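Local coordinates for sensor protein (Vibrio cholerae, PDB 3BY9), which binds C4-dicarboxylates such as succinate through its sensor domain, the part in this chain, and probably acts as a histidine kinase of a two-component system, at residues Q13-R18 with K162-V167; K41-A46 with T75-R80; W183-V188 with Q203-S208; M150-I155 with V175-Q180. All coordinates share one frame; numbering follows the deposited sequence. Where two conformers were deposited one is given.

How the contacts relate
Contacts 1, 3 and 4 adjoin one another, contact 1 on the four-stranded sheet and contact 3 reaching toward the five-stranded one, to which contact 2 belongs; the centres of contacts 1 and 2 are about 40 Å apart. The centre of contact 4 lies about 14 Å from that of contact 1, where Ser179 OG meets Phe166 N at 3.0 Å, and about 13 Å from that of contact 3, where Val175 O meets Phe185 N at 2.8 Å. Of the residues that bind succinate, absent here, Tyr131 lies about 7 Å from Phe176 and Arg104 about 7 Å from Tyr205, side chain to side chain. A bound calcium ion lies about 8 Å from the Leu43 side chain.

Contact 1: residues Q13-R18 with K162-V167; sequences QSQLDR and KSSYFV
Helix and strand entry are well separated where Gln15 faces Ser164: their CA atoms, the nearest pair across the two segments, are 9.7 Å apart, and the interval is bridged by side chains. Residues 13-18 belong to the long helix 5-27, while Ser164 sits in the loop just before strand 165-169. Beyond CG the glutamine chain runs extended (chi2 -180°), which carries its amide off the helix toward the serine. Its third torsion, 80°, then turns the amide out of line with the chain, and OE1 is the atom that arrives, 2.9 Å from Ser164 OG. The amide nitrogen stays farther back, with NE2 4.2 Å from the same OG. Ser164 OG is hydrogen-bonded to Asn161 OD1, so its strongest polar partner comes from its own loop, and the serine approaches Gln15 with its rotation already restrained. Trp159 NE1 additionally bonds to Ser164 O, while the Trp159 side chain also touches Gln15. Both touching residues are buried, yet the two segments bury merely 60 Å² against each other. Along the same helix, Gln13 and Asp17, one turn apart, reach Arg243 of strand 238-245, Asp17 by a salt bridge, and Leu16 packs on Val254. Together these describe a long helix packed on an antiparallel sheet, consistent with the N-terminal helix that backs the PAS-like modules of DctB-type sensor domains.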
loop_
_atom_site.group_PDB
_atom_site.type_symbol
_atom_site.label_atom_id
_atom_site.label_comp_id
_atom_site.label_asym_id
_atom_site.label_seq_id
_atom_site.Cartn_x
_atom_site.Cartn_y
_atom_site.Cartn_z
ATOM N N GLN A 13 10.720 8.432 19.165
ATOM C CA GLN A 13 11.428 8.991 18.013
ATOM C C GLN A 13 12.424 7.989 17.445
ATOM O O GLN A 13 12.589 7.884 16.235
ATOM C CB GLN A 13 12.142 10.306 18.376
ATOM C CG GLN A 13 11.174 11.491 18.530
ATOM C CD GLN A 13 10.382 11.730 17.258
ATOM O OE1 GLN A 13 10.967 11.976 16.209
ATOM N NE2 GLN A 13 9.058 11.653 17.339
ATOM N N SER A 14 13.087 7.234 18.318
ATOM C CA SER A 14 14.043 6.247 17.845
ATOM C C SER A 14 13.330 5.069 17.181
ATOM O O SER A 14 13.816 4.503 16.186
ATOM C CB SER A 14 14.901 5.769 19.009
ATOM O OG SER A 14 15.803 6.796 19.391
ATOM N N GLN A 15 12.191 4.670 17.740
ATOM C CA GLN A 15 11.430 3.581 17.127
ATOM C C GLN A 15 10.964 3.990 15.753
ATOM O O GLN A 15 11.023 3.179 14.820
ATOM C CB GLN A 15 10.209 3.226 17.953
ATOM C CG GLN A 15 10.569 2.616 19.308
ATOM C CD GLN A 15 9.299 2.290 20.065
ATOM O OE1 GLN A 15 8.644 1.261 19.820
ATOM N NE2 GLN A 15 8.918 3.174 20.945
ATOM N N LEU A 16 10.483 5.234 15.629
ATOM C CA LEU A 16 9.999 5.695 14.324
ATOM C C LEU A 16 11.170 5.769 13.329
ATOM O O LEU A 16 11.020 5.465 12.125
ATOM C CB LEU A 16 9.306 7.092 14.444
ATOM C CG LEU A 16 7.966 7.074 15.221
ATOM C CD1 LEU A 16 7.427 8.464 15.575
ATOM C CD2 LEU A 16 6.944 6.312 14.330
ATOM N N ASP A 17 12.336 6.194 13.803
ATOM C CA ASP A 17 13.505 6.262 12.902
ATOM C C ASP A 17 13.838 4.850 12.376
ATOM O O ASP A 17 14.023 4.649 11.168
ATOM C CB ASP A 17 14.751 6.779 13.644
ATOM C CG ASP A 17 14.745 8.267 13.898
ATOM O OD1 ASP A 17 13.885 9.005 13.362
ATOM O OD2 ASP A 17 15.665 8.699 14.660
ATOM N N ARG A 18 13.894 3.880 13.289
ATOM C CA ARG A 18 14.239 2.505 12.909
ATOM C C ARG A 18 13.175 1.872 11.988
ATOM O O ARG A 18 13.502 1.219 10.984
ATOM C CB ARG A 18 14.393 1.620 14.150
ATOM C CG ARG A 18 15.627 1.887 15.005
ATOM C CD ARG A 18 15.840 0.768 16.057
ATOM N NE ARG A 18 14.796 0.694 17.079
ATOM C CZ ARG A 18 14.800 1.420 18.195
ATOM N NH1 ARG A 18 15.792 2.264 18.426
ATOM N NH2 ARG A 18 13.821 1.307 19.084
ATOM N N LYS A 162 7.210 -5.441 21.747
ATOM C CA LYS A 162 6.082 -6.069 22.398
ATOM C C LYS A 162 5.463 -5.144 23.456
ATOM O O LYS A 162 4.477 -5.524 24.113
ATOM C CB LYS A 162 6.531 -7.410 23.013
ATOM C CG LYS A 162 6.781 -8.473 21.926
ATOM C CD LYS A 162 5.449 -8.921 21.331
ATOM C CE LYS A 162 5.642 -9.878 20.158
ATOM N NZ LYS A 162 6.524 -9.298 19.104
ATOM N N SER A 163 6.010 -3.923 23.587
ATOM C CA SER A 163 5.500 -2.977 24.563
ATOM C C SER A 163 4.821 -1.757 23.921
ATOM O O SER A 163 4.315 -0.899 24.636
ATOM C CB SER A 163 6.679 -2.486 25.481
ATOM O OG SER A 163 7.700 -1.887 24.707
ATOM N N SER A 164 4.751 -1.735 22.589
ATOM C CA SER A 164 4.130 -0.606 21.866
ATOM C C SER A 164 3.594 -1.177 20.543
ATOM O O SER A 164 3.966 -2.288 20.137
ATOM C CB SER A 164 5.162 0.478 21.587
ATOM O OG SER A 164 6.243 0.002 20.802
ATOM N N TYR A 165 2.729 -0.412 19.899
ATOM C CA TYR A 165 2.089 -0.857 18.674
ATOM C C TYR A 165 2.305 0.147 17.605
ATOM O O TYR A 165 2.628 1.312 17.891
ATOM C CB TYR A 165 0.556 -0.961 18.887
ATOM C CG TYR A 165 0.153 -1.860 20.032
ATOM C CD1 TYR A 165 -0.121 -3.232 19.811
ATOM C CD2 TYR A 165 0.195 -1.377 21.343
ATOM C CE1 TYR A 165 -0.347 -4.116 20.895
ATOM C CE2 TYR A 165 0.012 -2.270 22.435
ATOM C CZ TYR A 165 -0.257 -3.625 22.176
ATOM O OH TYR A 165 -0.371 -4.475 23.248
ATOM N N PHE A 166 2.152 -0.284 16.346
ATOM C CA PHE A 166 2.221 0.757 15.312
ATOM C C PHE A 166 1.016 0.646 14.400
ATOM O O PHE A 166 0.368 -0.405 14.291
ATOM C CB PHE A 166 3.494 0.640 14.436
ATOM C CG PHE A 166 3.302 -0.224 13.213
ATOM C CD1 PHE A 166 2.868 0.327 12.023
ATOM C CD2 PHE A 166 3.504 -1.606 13.287
ATOM C CE1 PHE A 166 2.628 -0.482 10.902
ATOM C CE2 PHE A 166 3.264 -2.423 12.174
ATOM C CZ PHE A 166 2.821 -1.842 10.968
ATOM N N VAL A 167 0.655 1.772 13.783
ATOM C CA VAL A 167 -0.348 1.700 12.712
ATOM C C VAL A 167 0.221 2.601 11.594
ATOM O O VAL A 167 1.039 3.480 11.887
ATOM C CB VAL A 167 -1.740 2.286 13.053
ATOM C CG1 VAL A 167 -2.427 1.360 14.105
ATOM C CG2 VAL A 167 -1.633 3.739 13.609
#

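Contact 2: residues K41-A46 with T75-R80; sequences KELVDA and TYLIDR
This is an apolar helix-on-sheet contact, in which Leu77 of strand 74-79, within the five-stranded antiparallel sheet, reaches Leu43 and Ala46 of helix 41-48. The CA atoms of Leu43 and Leu77 are 7.2 Å apart, close enough for one leucine to span the interval. With CG anti to the backbone N (chi1 -180°), Leu77 projects both methyl branches at the helix, and they divide the work. CD1 lies 4.1 Å from Leu43 CG, the two side chains meeting at a slant. CD2 instead reaches between residues one turn apart, 3.6 Å from Leu43 O and 3.9 Å from Ala46 CB. All three residues are buried; Leu77 also touches Val136, and Leu43 also touches Tyr62 of helix 53-70 and Ile146 of strand 141-150. A polar feature lies elsewhere on the helix: Lys41 NZ bonds to the syn lone pair of Asp45 OD1 at 2.8 Å, a salt bridge spanning one turn. The neighbouring strand residue, Tyr76, is hydrogen-bonded through OH to Tyr106, which binds succinate in another structure of this protein. A helical layer packed on one side of a five-stranded antiparallel sheet, with a ligand pocket on the other, is consistent with the PAS-like fold of such sensor domains.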
loop_
_atom_site.group_PDB
_atom_site.type_symbol
_atom_site.label_atom_id
_atom_site.label_comp_id
_atom_site.label_asym_id
_atom_site.label_seq_id
_atom_site.Cartn_x
_atom_site.Cartn_y
_atom_site.Cartn_z
ATOM N N LYS A 41 12.008 -6.102 -24.373
ATOM C CA LYS A 41 11.342 -6.643 -25.564
ATOM C C LYS A 41 10.058 -7.452 -25.293
ATOM O O LYS A 41 9.068 -7.293 -25.986
ATOM C CB LYS A 41 12.347 -7.490 -26.355
ATOM C CG LYS A 41 11.741 -8.194 -27.611
ATOM C CD LYS A 41 12.896 -8.809 -28.441
ATOM C CE LYS A 41 12.374 -9.678 -29.638
ATOM N NZ LYS A 41 11.677 -8.797 -30.623
ATOM N N GLU A 42 10.095 -8.330 -24.289
ATOM C CA GLU A 42 8.933 -9.152 -23.986
ATOM C C GLU A 42 7.683 -8.322 -23.695
ATOM O O GLU A 42 6.567 -8.713 -24.061
ATOM C CB GLU A 42 9.185 -10.052 -22.761
ATOM C CG GLU A 42 10.338 -11.125 -22.914
ATOM C CD GLU A 42 11.779 -10.610 -22.700
ATOM O OE1 GLU A 42 12.026 -9.392 -22.753
ATOM O OE2 GLU A 42 12.680 -11.459 -22.517
ATOM N N LEU A 43 7.859 -7.198 -22.989
ATOM C CA LEU A 43 6.695 -6.377 -22.646
ATOM C C LEU A 43 6.226 -5.568 -23.856
ATOM O O LEU A 43 5.032 -5.535 -24.145
ATOM C CB LEU A 43 7.037 -5.400 -21.480
ATOM C CG LEU A 43 6.997 -6.015 -20.079
ATOM C CD1 LEU A 43 8.101 -7.105 -19.911
ATOM C CD2 LEU A 43 7.235 -4.858 -19.054
ATOM N N VAL A 44 7.165 -4.947 -24.580
ATOM C CA VAL A 44 6.744 -4.132 -25.710
ATOM C C VAL A 44 6.126 -5.015 -26.787
ATOM O O VAL A 44 5.075 -4.654 -27.344
ATOM C CB VAL A 44 7.891 -3.304 -26.301
ATOM C CG1 VAL A 44 7.417 -2.522 -27.578
ATOM C CG2 VAL A 44 8.411 -2.328 -25.221
ATOM N N ASP A 45 6.731 -6.168 -27.056
ATOM C CA ASP A 45 6.174 -7.032 -28.089
ATOM C C ASP A 45 4.748 -7.500 -27.747
ATOM O O ASP A 45 3.913 -7.694 -28.657
ATOM C CB ASP A 45 7.061 -8.264 -28.316
ATOM C CG ASP A 45 8.343 -7.960 -29.148
ATOM O OD1 ASP A 45 9.140 -8.904 -29.339
ATOM O OD2 ASP A 45 8.530 -6.823 -29.600
ATOM N N ALA A 46 4.485 -7.753 -26.469
ATOM C CA ALA A 46 3.129 -8.148 -26.096
ATOM C C ALA A 46 2.132 -7.026 -26.355
ATOM O O ALA A 46 1.014 -7.251 -26.836
ATOM C CB ALA A 46 3.087 -8.556 -24.596
ATOM N N THR A 75 3.388 -9.360 -10.796
ATOM C CA THR A 75 4.055 -8.401 -11.728
ATOM C C THR A 75 3.197 -8.562 -12.990
ATOM O O THR A 75 3.098 -9.658 -13.517
ATOM C CB THR A 75 5.512 -8.792 -12.006
ATOM O OG1 THR A 75 6.270 -8.753 -10.771
ATOM C CG2 THR A 75 6.140 -7.797 -13.006
ATOM N N TYR A 76 2.616 -7.449 -13.480
ATOM C CA TYR A 76 1.654 -7.630 -14.562
ATOM C C TYR A 76 1.633 -6.432 -15.502
ATOM O O TYR A 76 1.879 -5.301 -15.093
ATOM C CB TYR A 76 0.236 -7.899 -14.002
ATOM C CG TYR A 76 -0.272 -6.930 -12.954
ATOM C CD1 TYR A 76 -1.320 -6.052 -13.252
ATOM C CD2 TYR A 76 0.246 -6.940 -11.629
ATOM C CE1 TYR A 76 -1.863 -5.204 -12.240
ATOM C CE2 TYR A 76 -0.287 -6.104 -10.655
ATOM C CZ TYR A 76 -1.314 -5.265 -10.949
ATOM O OH TYR A 76 -1.836 -4.499 -9.929
ATOM N N LEU A 77 1.300 -6.739 -16.748
ATOM C CA LEU A 77 1.329 -5.768 -17.856
ATOM C C LEU A 77 -0.059 -5.400 -18.312
ATOM O O LEU A 77 -0.854 -6.271 -18.604
ATOM C CB LEU A 77 2.114 -6.429 -19.020
ATOM C CG LEU A 77 2.277 -5.592 -20.284
ATOM C CD1 LEU A 77 3.263 -4.433 -20.004
ATOM C CD2 LEU A 77 2.923 -6.469 -21.353
ATOM N N ILE A 78 -0.324 -4.088 -18.407
ATOM C CA ILE A 78 -1.662 -3.609 -18.752
ATOM C C ILE A 78 -1.615 -2.816 -20.059
ATOM O O ILE A 78 -0.693 -2.025 -20.257
ATOM C CB ILE A 78 -2.136 -2.704 -17.610
ATOM C CG1 ILE A 78 -1.977 -3.454 -16.246
ATOM C CG2 ILE A 78 -3.605 -2.414 -17.770
ATOM C CD1 ILE A 78 -2.434 -2.584 -15.061
ATOM N N ASP A 79 -2.605 -3.022 -20.948
ATOM C CA ASP A 79 -2.618 -2.268 -22.185
ATOM C C ASP A 79 -3.073 -0.825 -21.965
ATOM O O ASP A 79 -3.338 -0.408 -20.859
ATOM C CB ASP A 79 -3.438 -3.019 -23.275
ATOM C CG ASP A 79 -4.949 -2.999 -23.043
ATOM O OD1 ASP A 79 -5.436 -2.249 -22.195
ATOM O OD2 ASP A 79 -5.666 -3.755 -23.756
ATOM N N ARG A 80 -3.111 -0.026 -23.019
ATOM C CA ARG A 80 -3.403 1.384 -22.811
ATOM C C ARG A 80 -4.861 1.690 -22.504
ATOM O O ARG A 80 -5.205 2.839 -22.216
ATOM C CB ARG A 80 -2.916 2.200 -24.035
ATOM C CG ARG A 80 -3.710 1.958 -25.288
ATOM C CD ARG A 80 -3.132 2.904 -26.355
ATOM N NE ARG A 80 -3.891 2.863 -27.594
ATOM C CZ ARG A 80 -5.015 3.539 -27.800
ATOM N NH1 ARG A 80 -5.507 4.315 -26.839
ATOM N NH2 ARG A 80 -5.643 3.428 -28.968
#

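Contact 3: residues W183-V188 with Q203-S208; sequences WLFHSV and QQYLDS
Phe185 and Tyr205 make the first shell, ring against ring. Phe185 CE1 comes 3.7 Å from Tyr205 CD1, which lies at the edge of the phenylalanine ring and near its plane. The ring centroids are 5.7 Å apart and the planes are inclined at 58°, an oblique pairing that is neither a stack nor a T-shaped one. Turns in each segment set the two rings up. A type II beta turn from Trp183 to His186 is closed by His186 N to Trp183 O and carries Phe185 in its third position, with the positive phi that this place requires. His186 reinforces the turn, its ND1 donating to Leu184 O at 3.0 Å from above the carbonyl plane. Across the contact, a type I turn from Gln203 to Leu206 overlaps a type II' turn from Tyr205 to Ser208. Tyr205 O is gripped twice from Ser208, by OG at 2.7 Å and by the backbone N at 3.0 Å. At the far end of these turns Gln203 NE2 donates nearly straight to Asp207 OD1. Farther out, Asp170 takes the hydrogen bond of Tyr205 OH, and Phe119 and Phe176 touch the tyrosine. The loops on either side of helix 193-202 thus pack together next to strands 116-121 and 128-138, with Tyr205 about 7 Å, side chain to side chain, from Arg104 of the succinate site.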
loop_
_atom_site.group_PDB
_atom_site.type_symbol
_atom_site.label_atom_id
_atom_site.label_comp_id
_atom_site.label_asym_id
_atom_site.label_seq_id
_atom_site.Cartn_x
_atom_site.Cartn_y
_atom_site.Cartn_z
ATOM N N TRP A 183 -7.310 -3.977 13.937
ATOM C CA TRP A 183 -7.562 -2.546 13.636
ATOM C C TRP A 183 -7.492 -2.268 12.119
ATOM O O TRP A 183 -7.832 -1.146 11.674
ATOM C CB TRP A 183 -6.543 -1.645 14.377
ATOM C CG TRP A 183 -6.545 -1.755 15.908
ATOM C CD1 TRP A 183 -7.559 -2.254 16.696
ATOM C CD2 TRP A 183 -5.515 -1.332 16.804
ATOM N NE1 TRP A 183 -7.214 -2.152 18.028
ATOM C CE2 TRP A 183 -5.966 -1.596 18.125
ATOM C CE3 TRP A 183 -4.243 -0.763 16.628
ATOM C CZ2 TRP A 183 -5.187 -1.304 19.249
ATOM C CZ3 TRP A 183 -3.474 -0.489 17.735
ATOM C CH2 TRP A 183 -3.949 -0.763 19.041
ATOM N N LEU A 184 -7.078 -3.249 11.323
ATOM C CA LEU A 184 -7.005 -3.026 9.850
ATOM C C LEU A 184 -8.345 -2.609 9.276
ATOM O O LEU A 184 -9.369 -3.172 9.629
ATOM C CB LEU A 184 -6.532 -4.291 9.104
ATOM C CG LEU A 184 -5.060 -4.664 9.388
ATOM C CD1 LEU A 184 -4.752 -5.985 8.650
ATOM C CD2 LEU A 184 -4.079 -3.576 8.940
ATOM N N PHE A 185 -8.329 -1.631 8.370
ATOM C CA PHE A 185 -9.515 -1.129 7.705
ATOM C C PHE A 185 -10.519 -0.425 8.646
ATOM O O PHE A 185 -11.685 -0.300 8.296
ATOM C CB PHE A 185 -10.214 -2.225 6.884
ATOM C CG PHE A 185 -9.291 -2.949 5.923
ATOM C CD1 PHE A 185 -8.615 -2.254 4.928
ATOM C CD2 PHE A 185 -9.076 -4.316 6.049
ATOM C CE1 PHE A 185 -7.710 -2.918 4.058
ATOM C CE2 PHE A 185 -8.182 -4.991 5.195
ATOM C CZ PHE A 185 -7.498 -4.280 4.200
ATOM N N HIS A 186 -10.071 -0.003 9.835
ATOM C CA HIS A 186 -10.908 0.798 10.726
ATOM C C HIS A 186 -10.286 2.192 10.706
ATOM O O HIS A 186 -9.085 2.368 10.471
ATOM C CB HIS A 186 -10.846 0.327 12.174
ATOM C CG HIS A 186 -11.538 -0.972 12.418
ATOM N ND1 HIS A 186 -11.214 -2.136 11.743
ATOM C CD2 HIS A 186 -12.544 -1.287 13.269
ATOM C CE1 HIS A 186 -11.989 -3.115 12.187
ATOM N NE2 HIS A 186 -12.800 -2.625 13.113
ATOM N N SER A 187 -11.088 3.209 10.952
ATOM C CA SER A 187 -10.522 4.552 11.026
ATOM C C SER A 187 -10.137 4.826 12.471
ATOM O O SER A 187 -10.740 4.274 13.399
ATOM C CB SER A 187 -11.522 5.616 10.560
ATOM O OG SER A 187 -12.748 5.559 11.295
ATOM N N VAL A 188 -9.158 5.704 12.685
ATOM C CA VAL A 188 -8.738 5.974 14.049
ATOM C C VAL A 188 -9.856 6.672 14.801
ATOM O O VAL A 188 -10.118 6.361 15.964
ATOM C CB VAL A 188 -7.477 6.862 14.068
ATOM C CG1 VAL A 188 -7.199 7.390 15.485
ATOM C CG2 VAL A 188 -6.266 6.022 13.575
ATOM N N GLN A 203 -12.703 2.988 -3.983
ATOM C CA GLN A 203 -12.457 1.555 -4.061
ATOM C C GLN A 203 -11.060 1.137 -3.605
ATOM O O GLN A 203 -10.671 -0.019 -3.829
ATOM C CB GLN A 203 -12.747 0.997 -5.476
ATOM C CG GLN A 203 -14.271 0.896 -5.789
ATOM C CD GLN A 203 -14.992 -0.238 -5.044
ATOM O OE1 GLN A 203 -14.723 -1.427 -5.243
ATOM N NE2 GLN A 203 -15.931 0.140 -4.180
ATOM N N GLN A 204 -10.379 2.047 -2.911
ATOM C CA GLN A 204 -9.047 1.761 -2.378
ATOM C C GLN A 204 -9.111 0.546 -1.461
ATOM O O GLN A 204 -8.175 -0.258 -1.465
ATOM C CB GLN A 204 -8.501 2.952 -1.611
ATOM C CG GLN A 204 -7.011 2.770 -1.171
ATOM C CD GLN A 204 -6.360 4.103 -0.882
ATOM O OE1 GLN A 204 -7.052 5.078 -0.533
ATOM N NE2 GLN A 204 -5.028 4.173 -1.005
ATOM N N TYR A 205 -10.208 0.422 -0.693
ATOM C CA TYR A 205 -10.411 -0.750 0.183
ATOM C C TYR A 205 -11.660 -1.510 -0.291
ATOM O O TYR A 205 -12.370 -2.124 0.525
ATOM C CB TYR A 205 -10.577 -0.325 1.655
ATOM C CG TYR A 205 -9.467 0.587 2.096
ATOM C CD1 TYR A 205 -8.131 0.150 2.079
ATOM C CD2 TYR A 205 -9.716 1.904 2.420
ATOM C CE1 TYR A 205 -7.086 1.021 2.373
ATOM C CE2 TYR A 205 -8.704 2.765 2.711
ATOM C CZ TYR A 205 -7.375 2.320 2.689
ATOM O OH TYR A 205 -6.358 3.177 3.005
ATOM N N LEU A 206 -11.874 -1.519 -1.605
ATOM C CA LEU A 206 -13.007 -2.196 -2.221
ATOM C C LEU A 206 -14.294 -1.761 -1.498
ATOM O O LEU A 206 -14.483 -0.538 -1.287
ATOM C CB LEU A 206 -12.819 -3.697 -2.179
ATOM C CG LEU A 206 -11.441 -4.136 -2.773
ATOM C CD1 LEU A 206 -11.255 -5.635 -2.774
ATOM C CD2 LEU A 206 -11.280 -3.595 -4.188
ATOM N N ASP A 207 -15.146 -2.732 -1.133
ATOM C CA ASP A 207 -16.407 -2.414 -0.423
ATOM C C ASP A 207 -16.298 -2.673 1.085
ATOM O O ASP A 207 -17.304 -2.976 1.769
ATOM C CB ASP A 207 -17.564 -3.271 -0.946
ATOM C CG ASP A 207 -17.854 -3.058 -2.409
ATOM O OD1 ASP A 207 -17.719 -1.921 -2.896
ATOM O OD2 ASP A 207 -18.274 -4.038 -3.071
ATOM N N SER A 208 -15.097 -2.541 1.611
ATOM C CA SER A 208 -14.874 -2.783 3.022
ATOM C C SER A 208 -15.624 -1.825 3.881
ATOM O O SER A 208 -15.661 -0.624 3.605
ATOM C CB SER A 208 -13.373 -2.617 3.414
ATOM O OG SER A 208 -12.554 -3.555 2.760
#

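Contact 4: residues M150-I155 with V175-Q180; sequences MDLSAI and VFMSSQ
Leu152, just before helix 153-157, and Ile155, within its first turn, pack on a classic beta bulge formed where Phe176 and Met177 both face Ala168 of strand 165-169. The tight part centres on one methyl group. Leu152 CD1 lies 3.4 Å from Phe176 CE2 and 3.6 Å from Phe176 CZ; the two side chains cross at about a right angle, and the methyl meets the ring obliquely, neither over its face nor at its edge. The same methyl is 3.9 Å from Met177 CG, and thus touches both bulge residues. Chi1 of Phe176, -179°, sets the ring opposite its own amide nitrogen and brings it to the leucine. A little less closely, Ile155 CG2 meets the selenium of Met177, a selenomethionine, at 3.8 Å; chi1 -72° and chi2 -175° carry the selenium there, the side chains crossing at about a right angle. All four residues are buried. Arg128 touches Leu152 and Met177, Tyr130 touches Leu152, and Ile23 and Thr26 of helix 5-27 touch Ile155. The rest of the contact is looser and more polar. Ala154 is exposed, Asp151 and Ser153 partly so, and they make no contact with segment 175-180. Past the bulge, Ser178 OG accepts from Gln180 N at 2.9 Å, an ST turn, and also bonds to Phe166 O. On the helix side a single oxygen serves as the cap: Asp151 OD2 takes Ser153 OG at 2.7 Å on its syn lone pair and Ser153 N at 3.0 Å from above the carboxylate plane.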
loop_
_atom_site.group_PDB
_atom_site.type_symbol
_atom_site.label_atom_id
_atom_site.label_comp_id
_atom_site.label_asym_id
_atom_site.label_seq_id
_atom_site.Cartn_x
_atom_site.Cartn_y
_atom_site.Cartn_z
HETATM N N MSE A 150 3.696 -5.496 -4.211
HETATM C CA MSE A 150 4.487 -6.052 -3.098
HETATM C C MSE A 150 3.567 -6.392 -1.941
HETATM O O MSE A 150 2.716 -5.589 -1.570
HETATM C CB MSE A 150 5.537 -4.999 -2.605
HETATM C CG MSE A 150 6.509 -5.594 -1.606
HETATM SE SE MSE A 150 7.381 -4.088 -0.638
HETATM C CE MSE A 150 5.837 -3.576 0.464
ATOM N N ASP A 151 3.759 -7.581 -1.362
ATOM C CA ASP A 151 2.989 -8.031 -0.197
ATOM C C ASP A 151 3.537 -7.184 0.949
ATOM O O ASP A 151 4.712 -6.801 0.933
ATOM C CB ASP A 151 3.313 -9.518 0.027
ATOM C CG ASP A 151 2.608 -10.112 1.220
ATOM O OD1 ASP A 151 1.374 -10.332 1.137
ATOM O OD2 ASP A 151 3.299 -10.365 2.239
ATOM N N LEU A 152 2.703 -6.944 1.950
ATOM C CA LEU A 152 3.097 -6.106 3.102
ATOM C C LEU A 152 3.695 -6.841 4.287
ATOM O O LEU A 152 4.086 -6.207 5.272
ATOM C CB LEU A 152 1.891 -5.376 3.613
ATOM C CG LEU A 152 1.199 -4.590 2.510
ATOM C CD1 LEU A 152 0.009 -3.883 3.097
ATOM C CD2 LEU A 152 2.161 -3.583 1.902
ATOM N N SER A 153 3.753 -8.160 4.238
ATOM C CA SER A 153 4.277 -8.911 5.395
ATOM C C SER A 153 5.661 -8.549 5.868
ATOM O O SER A 153 5.881 -8.436 7.072
ATOM C CB SER A 153 4.254 -10.422 5.113
ATOM O OG SER A 153 2.922 -10.825 4.856
ATOM N N ALA A 154 6.614 -8.374 4.956
ATOM C CA ALA A 154 7.957 -8.074 5.436
ATOM C C ALA A 154 7.980 -6.725 6.184
ATOM O O ALA A 154 8.770 -6.546 7.117
ATOM C CB ALA A 154 8.977 -8.089 4.262
ATOM N N ILE A 155 7.127 -5.780 5.782
ATOM C CA ILE A 155 7.084 -4.500 6.505
ATOM C C ILE A 155 6.462 -4.743 7.888
ATOM O O ILE A 155 7.067 -4.434 8.905
ATOM C CB ILE A 155 6.243 -3.426 5.764
ATOM C CG1 ILE A 155 7.007 -2.927 4.525
ATOM C CG2 ILE A 155 5.950 -2.215 6.691
ATOM C CD1 ILE A 155 6.258 -1.779 3.775
ATOM N N VAL A 175 -6.625 2.782 9.031
ATOM C CA VAL A 175 -5.460 1.941 9.345
ATOM C C VAL A 175 -5.256 0.931 8.222
ATOM O O VAL A 175 -6.086 0.056 8.009
ATOM C CB VAL A 175 -5.682 1.232 10.708
ATOM C CG1 VAL A 175 -4.528 0.290 10.988
ATOM C CG2 VAL A 175 -5.728 2.306 11.826
ATOM N N PHE A 176 -4.150 1.088 7.469
ATOM C CA PHE A 176 -3.844 0.209 6.340
ATOM C C PHE A 176 -2.837 -0.879 6.732
ATOM O O PHE A 176 -2.857 -1.948 6.134
ATOM C CB PHE A 176 -3.290 1.030 5.174
ATOM C CG PHE A 176 -2.972 0.208 3.993
ATOM C CD1 PHE A 176 -3.981 -0.465 3.327
ATOM C CD2 PHE A 176 -1.666 0.043 3.593
ATOM C CE1 PHE A 176 -3.697 -1.323 2.249
ATOM C CE2 PHE A 176 -1.354 -0.809 2.516
ATOM C CZ PHE A 176 -2.377 -1.491 1.849
HETATM N N MSE A 177 -1.940 -0.595 7.699
HETATM C CA MSE A 177 -0.989 -1.608 8.223
HETATM C C MSE A 177 -1.028 -1.454 9.729
HETATM O O MSE A 177 -1.263 -0.376 10.227
HETATM C CB MSE A 177 0.450 -1.371 7.725
HETATM C CG MSE A 177 0.555 -1.730 6.271
HETATM SE SE MSE A 177 2.386 -1.606 5.640
HETATM C CE MSE A 177 2.631 0.217 5.665
ATOM N N SER A 178 -0.767 -2.536 10.458
ATOM C CA SER A 178 -0.775 -2.385 11.916
ATOM C C SER A 178 -0.150 -3.627 12.557
ATOM O O SER A 178 -0.159 -4.695 11.955
ATOM C CB SER A 178 -2.206 -2.326 12.390
ATOM O OG SER A 178 -2.226 -2.197 13.823
ATOM N N SER A 179 0.402 -3.467 13.762
ATOM C CA SER A 179 0.863 -4.638 14.497
ATOM C C SER A 179 -0.341 -5.280 15.217
ATOM O O SER A 179 -0.196 -6.350 15.826
ATOM C CB SER A 179 1.983 -4.254 15.484
ATOM O OG SER A 179 1.572 -3.269 16.458
ATOM N N GLN A 180 -1.524 -4.654 15.182
ATOM C CA GLN A 180 -2.753 -5.245 15.772
ATOM C C GLN A 180 -3.678 -5.398 14.549
ATOM O O GLN A 180 -4.342 -4.476 14.101
ATOM C CB GLN A 180 -3.341 -4.339 16.877
ATOM C CG GLN A 180 -4.799 -4.623 17.272
ATOM C CD GLN A 180 -5.131 -6.106 17.506
ATOM O OE1 GLN A 180 -5.230 -6.892 16.567
ATOM N NE2 GLN A 180 -5.331 -6.477 18.762
#